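Local coordinates for protein bifunctional cytochrome P450/NADPH--P450 reductase (Deinococcus aerius, PDB 7F3H) that hydroxylates organic substrates at a heme iron using molecular oxygen, with electrons from NADPH probably passed on by its fused reductase part, at residues Y17-L20 and H21-A24; R381-S384 and E385-R388. All coordinates share one frame; numbering follows the deposited sequence.

Overall arrangement
Both contacts are local: in each, two adjoining four-residue pieces fold against one another near the surface of the heme domain. Contact 1 lies in the N-terminal region, where a turn and a 3-10 segment precede helix 28-38; contact 2 comes late in the sequence, at the start of the short helix 384-387. Their centres are 39 Å apart and their nearest atoms about 26 Å, so they do not touch. In contact 2 the side chain of Trp382 is about 12 Å from the heme, near it without touching, and Arg381 and Trp382 bind helix 317-329. Contact 1 instead packs on strand 43-48 of the mixed sheet.

Contact 1: Y17-L20 and H21-A24; sequences YGHL and HYLA
His21 folds its imidazole back over the turn formed by Tyr17 to Leu20. With its CG lodged between backbone N and carbonyl carbon (chi1 61°), the ring heads toward the preceding chain, where His21 CE1 comes within 3.3 Å of Gly18 O, an oxygen lying near the plane of the imidazole, at its edge. Tyr17 crosses His21 at about a right angle, and the pair meets at its roots, Tyr17 CB to His21 CB being 4.0 Å. His14 lies against both rings and its ND1 bonds the amide of Tyr17. His21 also places NE2 3.7 Å above the plane of the Tyr22 ring, near the rim.

Tyr22 meets His19 obliquely: the planes stand 53° apart and His19 CD2 is 3.8 Å from Tyr22 CE2, in plane at the edge of the phenol ring. The imidazole of His19 is held by two bonds, ND1 to the amide of Asp47 and NE2 to the carbonyl of Pro11, which fix the rotation of the ring. Leu20 and Leu23 touch through their CD1 methyls at 4.0 Å, and both rest on Ile48 of strand 43-48.

Two backbone bonds close the coil: Tyr22 N to His19 O (3.1 Å) and Leu23 N to Leu20 O (2.9 Å). This i to i+3 pattern, following a type II' turn with Gly18 at positive phi, is that of a 3-10 segment, here packed against strand 43-48 (Leu20, Tyr22, Leu23) and helix 28-38 (Tyr22, Leu23) in the N-terminal region of a cytochrome P450.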
ATOM      1  N   TYR A  17      22.177  11.836  21.196  1.00 42.89           N
ATOM      2  CA  TYR A  17      21.195  10.922  20.632  1.00 41.77           C
ATOM      3  C   TYR A  17      21.810   9.747  19.875  1.00 36.39           C
ATOM      4  O   TYR A  17      21.096   8.790  19.568  1.00 33.75           O
ATOM      5  CB  TYR A  17      20.229  11.691  19.722  1.00 40.08           C
ATOM      6  CG  TYR A  17      19.632  12.936  20.366  1.00 46.72           C
ATOM      7  CD1 TYR A  17      19.801  14.186  19.792  1.00 48.00           C
ATOM      8  CD2 TYR A  17      18.891  12.854  21.551  1.00 47.38           C
ATOM      9  CE1 TYR A  17      19.252  15.323  20.377  1.00 54.56           C
ATOM     10  CE2 TYR A  17      18.345  13.978  22.137  1.00 46.37           C
ATOM     11  CZ  TYR A  17      18.524  15.212  21.546  1.00 58.16           C
ATOM     12  OH  TYR A  17      17.984  16.351  22.113  1.00 65.93           O
ATOM     13  N   GLY A  18      23.107   9.791  19.579  1.00 39.42           N
ATOM     14  CA  GLY A  18      23.747   8.798  18.733  1.00 35.47           C
ATOM     15  C   GLY A  18      23.237   8.881  17.300  1.00 35.04           C
ATOM     16  O   GLY A  18      23.511   9.858  16.602  1.00 34.83           O
ATOM     17  N   HIS A  19      22.438   7.906  16.877  1.00 33.35           N
ATOM     18  CA  HIS A  19      21.759   7.930  15.588  1.00 38.16           C
ATOM     19  C   HIS A  19      20.254   7.935  15.749  1.00 43.04           C
ATOM     20  O   HIS A  19      19.538   8.015  14.740  1.00 42.34           O
ATOM     21  CB  HIS A  19      22.131   6.724  14.716  1.00 33.24           C
ATOM     22  CG  HIS A  19      23.445   6.862  14.022  1.00 33.82           C
ATOM     23  ND1 HIS A  19      24.212   5.775  13.650  1.00 30.68           N
ATOM     24  CD2 HIS A  19      24.123   7.962  13.623  1.00 28.16           C
ATOM     25  CE1 HIS A  19      25.313   6.201  13.063  1.00 28.02           C
ATOM     26  NE2 HIS A  19      25.284   7.524  13.034  1.00 34.81           N
ATOM     27  N   LEU A  20      19.766   7.883  16.992  1.00 41.43           N
ATOM     28  CA  LEU A  20      18.352   7.680  17.273  1.00 42.93           C
ATOM     29  C   LEU A  20      17.507   8.864  16.825  1.00 38.66           C
ATOM     30  O   LEU A  20      16.298   8.717  16.643  1.00 42.19           O
ATOM     31  CB  LEU A  20      18.144   7.429  18.772  1.00 42.98           C
ATOM     32  CG  LEU A  20      18.487   6.011  19.238  1.00 52.68           C
ATOM     33  CD1 LEU A  20      17.647   4.941  18.542  1.00 59.25           C
ATOM     34  CD2 LEU A  20      19.997   5.697  19.164  1.00 58.47           C
ATOM     35  N   HIS A  21      18.117  10.041  16.675  1.00 38.59           N
ATOM     36  CA  HIS A  21      17.378  11.216  16.236  1.00 40.34           C
ATOM     37  C   HIS A  21      16.837  11.033  14.821  1.00 46.30           C
ATOM     38  O   HIS A  21      15.866  11.709  14.449  1.00 45.90           O
ATOM     39  CB  HIS A  21      18.247  12.479  16.393  1.00 31.57           C
ATOM     40  CG  HIS A  21      19.511  12.473  15.594  1.00 39.57           C
ATOM     41  ND1 HIS A  21      20.455  11.471  15.690  1.00 42.46           N
ATOM     42  CD2 HIS A  21      20.022  13.385  14.730  1.00 46.56           C
ATOM     43  CE1 HIS A  21      21.465  11.740  14.880  1.00 35.74           C
ATOM     44  NE2 HIS A  21      21.225  12.894  14.283  1.00 37.54           N
ATOM     45  N   TYR A  22      17.462  10.157  14.016  1.00 42.63           N
ATOM     46  CA  TYR A  22      16.942   9.833  12.690  1.00 42.51           C
ATOM     47  C   TYR A  22      15.621   9.069  12.743  1.00 43.00           C
ATOM     48  O   TYR A  22      14.879   9.064  11.754  1.00 36.65           O
ATOM     49  CB  TYR A  22      17.968   8.998  11.917  1.00 41.42           C
ATOM     50  CG  TYR A  22      19.228   9.746  11.551  1.00 37.84           C
ATOM     51  CD1 TYR A  22      19.198  10.790  10.649  1.00 41.78           C
ATOM     52  CD2 TYR A  22      20.439   9.406  12.113  1.00 40.27           C
ATOM     53  CE1 TYR A  22      20.337  11.477  10.319  1.00 45.34           C
ATOM     54  CE2 TYR A  22      21.583  10.076  11.791  1.00 36.07           C
ATOM     55  CZ  TYR A  22      21.529  11.117  10.897  1.00 43.07           C
ATOM     56  OH  TYR A  22      22.672  11.806  10.562  1.00 48.87           O
ATOM     57  N   LEU A  23      15.300   8.450  13.880  1.00 37.89           N
ATOM     58  CA  LEU A  23      14.077   7.680  14.048  1.00 36.88           C
ATOM     59  C   LEU A  23      12.937   8.497  14.621  1.00 40.48           C
ATOM     60  O   LEU A  23      11.869   7.935  14.893  1.00 45.04           O
ATOM     61  CB  LEU A  23      14.328   6.472  14.955  1.00 34.55           C
ATOM     62  CG  LEU A  23      15.072   5.322  14.287  1.00 39.35           C
ATOM     63  CD1 LEU A  23      15.411   4.240  15.294  1.00 44.23           C
ATOM     64  CD2 LEU A  23      14.247   4.747  13.119  1.00 35.33           C
ATOM     65  N   ALA A  24      13.163   9.780  14.885  1.00 39.76           N
ATOM     66  CA  ALA A  24      12.169  10.637  15.503  1.00 38.94           C
ATOM     67  C   ALA A  24      11.235  11.247  14.466  1.00 45.96           C
ATOM     68  O   ALA A  24      11.540  11.305  13.271  1.00 39.62           O
ATOM     69  CB  ALA A  24      12.860  11.738  16.302  1.00 44.32           C
TER

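Contact 2: R381-S384 and E385-R388; sequences RWTS and ENRR
Thr383 and Arg387 make the first helical bond, Arg387 N to Thr383 O at 2.8 Å, while the next, Arg388 N to Ser384 O at 3.5 Å, is weak. Thr383 is the N-cap: its OG1, set between the backbone N and carbonyl carbon (chi1 73°), accepts from Asn386 N at 3.2 Å in an almost straight bond (172°). Were Thr383 a valine, the hydroxyl would be gone and the amide of Asn386 would probably lose its side-chain cap, weakening the hold on the first turn. Asn386 CB packs 3.5 Å from Arg381 O, and its ND2 turns to the carbonyl of Asp380.

Arg381 and Trp382 directly precede this cap, in the region between the K helix and the heme-binding loop of the P450 fold. Arg381 NH2 bonds the carbonyl of Asn373 while NH1 forms a salt bridge with Glu324 of helix 317-329, and Arg327 is close by, an arrangement consistent with the family's Glu-Arg-Arg triad; Trp382 NE1 bonds the same glutamate.

Trp382 and Arg387 cross at about a right angle. Trp382 CE3, of the six-membered ring, sits over one face of the guanidinium, 3.9 Å from Arg387 CZ, with the two planes 53° apart. A bend at chi3 brings the guanidinium back beside the indole, and a salt bridge from Arg387 NH2 to Asp323 probably limits its freedom to swing.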
ATOM      1  N   ARG A 381       6.766   9.926 -18.386  1.00 32.96           N
ATOM      2  CA  ARG A 381       7.682   8.836 -18.080  1.00 29.47           C
ATOM      3  C   ARG A 381       7.041   7.488 -18.306  1.00 31.02           C
ATOM      4  O   ARG A 381       7.765   6.496 -18.439  1.00 31.24           O
ATOM      5  CB  ARG A 381       8.166   8.888 -16.622  1.00 29.89           C
ATOM      6  CG  ARG A 381       8.847  10.176 -16.234  1.00 34.18           C
ATOM      7  CD  ARG A 381       9.142  10.282 -14.729  1.00 30.91           C
ATOM      8  NE  ARG A 381      10.460  10.886 -14.578  1.00 37.60           N
ATOM      9  CZ  ARG A 381      10.694  12.101 -14.105  1.00 32.55           C
ATOM     10  NH1 ARG A 381       9.713  12.872 -13.694  1.00 37.87           N
ATOM     11  NH2 ARG A 381      11.927  12.537 -14.040  1.00 35.52           N
ATOM     12  N   TRP A 382       5.699   7.423 -18.336  1.00 28.42           N
ATOM     13  CA  TRP A 382       4.986   6.161 -18.200  1.00 25.70           C
ATOM     14  C   TRP A 382       4.223   5.756 -19.455  1.00 30.14           C
ATOM     15  O   TRP A 382       3.461   4.775 -19.408  1.00 31.35           O
ATOM     16  CB  TRP A 382       4.044   6.242 -16.983  1.00 29.32           C
ATOM     17  CG  TRP A 382       4.837   6.491 -15.729  1.00 28.56           C
ATOM     18  CD1 TRP A 382       4.918   7.660 -15.016  1.00 25.92           C
ATOM     19  CD2 TRP A 382       5.719   5.563 -15.082  1.00 30.86           C
ATOM     20  NE1 TRP A 382       5.789   7.510 -13.963  1.00 28.68           N
ATOM     21  CE2 TRP A 382       6.293   6.236 -13.976  1.00 27.84           C
ATOM     22  CE3 TRP A 382       6.067   4.217 -15.321  1.00 28.42           C
ATOM     23  CZ2 TRP A 382       7.203   5.619 -13.117  1.00 26.29           C
ATOM     24  CZ3 TRP A 382       6.972   3.597 -14.461  1.00 27.02           C
ATOM     25  CH2 TRP A 382       7.524   4.300 -13.366  1.00 27.51           C
ATOM     26  N   THR A 383       4.447   6.435 -20.594  1.00 30.31           N
ATOM     27  CA  THR A 383       3.967   5.915 -21.876  1.00 31.93           C
ATOM     28  C   THR A 383       4.663   4.580 -22.148  1.00 33.38           C
ATOM     29  O   THR A 383       5.750   4.325 -21.627  1.00 33.03           O
ATOM     30  CB  THR A 383       4.266   6.896 -23.017  1.00 30.04           C
ATOM     31  OG1 THR A 383       5.669   6.859 -23.308  1.00 34.62           O
ATOM     32  CG2 THR A 383       3.885   8.340 -22.636  1.00 27.00           C
ATOM     33  N   SER A 384       4.012   3.698 -22.927  1.00 34.79           N
ATOM     34  CA  SER A 384       4.650   2.423 -23.285  1.00 41.75           C
ATOM     35  C   SER A 384       6.090   2.602 -23.727  1.00 33.83           C
ATOM     36  O   SER A 384       6.972   1.833 -23.343  1.00 34.84           O
ATOM     37  CB  SER A 384       3.852   1.656 -24.351  1.00 39.14           C
ATOM     38  OG  SER A 384       2.602   1.221 -23.841  1.00 41.41           O
ATOM     39  N   GLU A 385       6.339   3.624 -24.544  1.00 32.93           N
ATOM     40  CA  GLU A 385       7.674   3.796 -25.098  1.00 40.43           C
ATOM     41  C   GLU A 385       8.696   4.201 -24.029  1.00 37.14           C
ATOM     42  O   GLU A 385       9.745   3.549 -23.891  1.00 33.03           O
ATOM     43  CB  GLU A 385       7.609   4.789 -26.259  1.00 38.55           C
ATOM     44  CG  GLU A 385       8.933   5.157 -26.878  1.00 48.06           C
ATOM     45  CD  GLU A 385       8.748   5.804 -28.248  1.00 58.69           C
ATOM     46  OE1 GLU A 385       9.076   5.120 -29.252  1.00 58.84           O
ATOM     47  OE2 GLU A 385       8.192   6.924 -28.330  1.00 60.59           O
ATOM     48  N   ASN A 386       8.389   5.222 -23.224  1.00 33.59           N
ATOM     49  CA  ASN A 386       9.351   5.677 -22.216  1.00 32.00           C
ATOM     50  C   ASN A 386       9.466   4.707 -21.033  1.00 33.24           C
ATOM     51  O   ASN A 386      10.538   4.596 -20.425  1.00 29.97           O
ATOM     52  CB  ASN A 386       8.953   7.051 -21.709  1.00 30.15           C
ATOM     53  CG  ASN A 386       9.181   8.136 -22.726  1.00 36.06           C
ATOM     54  OD1 ASN A 386      10.090   8.056 -23.547  1.00 42.65           O
ATOM     55  ND2 ASN A 386       8.387   9.189 -22.643  1.00 35.22           N
ATOM     56  N   ARG A 387       8.384   3.997 -20.703  1.00 28.58           N
ATOM     57  CA  ARG A 387       8.425   3.003 -19.631  1.00 34.82           C
ATOM     58  C   ARG A 387       9.502   1.959 -19.910  1.00 34.17           C
ATOM     59  O   ARG A 387      10.204   1.505 -18.997  1.00 35.68           O
ATOM     60  CB  ARG A 387       7.033   2.376 -19.482  1.00 33.83           C
ATOM     61  CG  ARG A 387       6.913   1.229 -18.536  1.00 42.93           C
ATOM     62  CD  ARG A 387       5.551   0.527 -18.754  1.00 40.44           C
ATOM     63  NE  ARG A 387       4.443   1.332 -18.262  1.00 38.07           N
ATOM     64  CZ  ARG A 387       4.044   1.364 -16.991  1.00 34.60           C
ATOM     65  NH1 ARG A 387       4.648   0.620 -16.073  1.00 34.46           N
ATOM     66  NH2 ARG A 387       3.025   2.138 -16.639  1.00 35.30           N
ATOM     67  N   ARG A 388       9.671   1.595 -21.182  1.00 32.01           N
ATOM     68  CA  ARG A 388      10.646   0.580 -21.556  1.00 29.83           C
ATOM     69  C   ARG A 388      12.078   0.972 -21.203  1.00 31.80           C
ATOM     70  O   ARG A 388      12.947   0.093 -21.146  1.00 33.13           O
ATOM     71  CB  ARG A 388      10.548   0.275 -23.042  1.00 32.26           C
ATOM     72  CG  ARG A 388       9.238  -0.366 -23.449  1.00 40.88           C
ATOM     73  CD  ARG A 388       9.413  -1.295 -24.640  1.00 46.12           C
ATOM     74  NE  ARG A 388      10.176  -2.485 -24.272  1.00 50.81           N
ATOM     75  CZ  ARG A 388      10.544  -3.426 -25.131  1.00 55.47           C
ATOM     76  NH1 ARG A 388      10.218  -3.316 -26.415  1.00 53.36           N
ATOM     77  NH2 ARG A 388      11.230  -4.481 -24.706  1.00 54.22           N
TER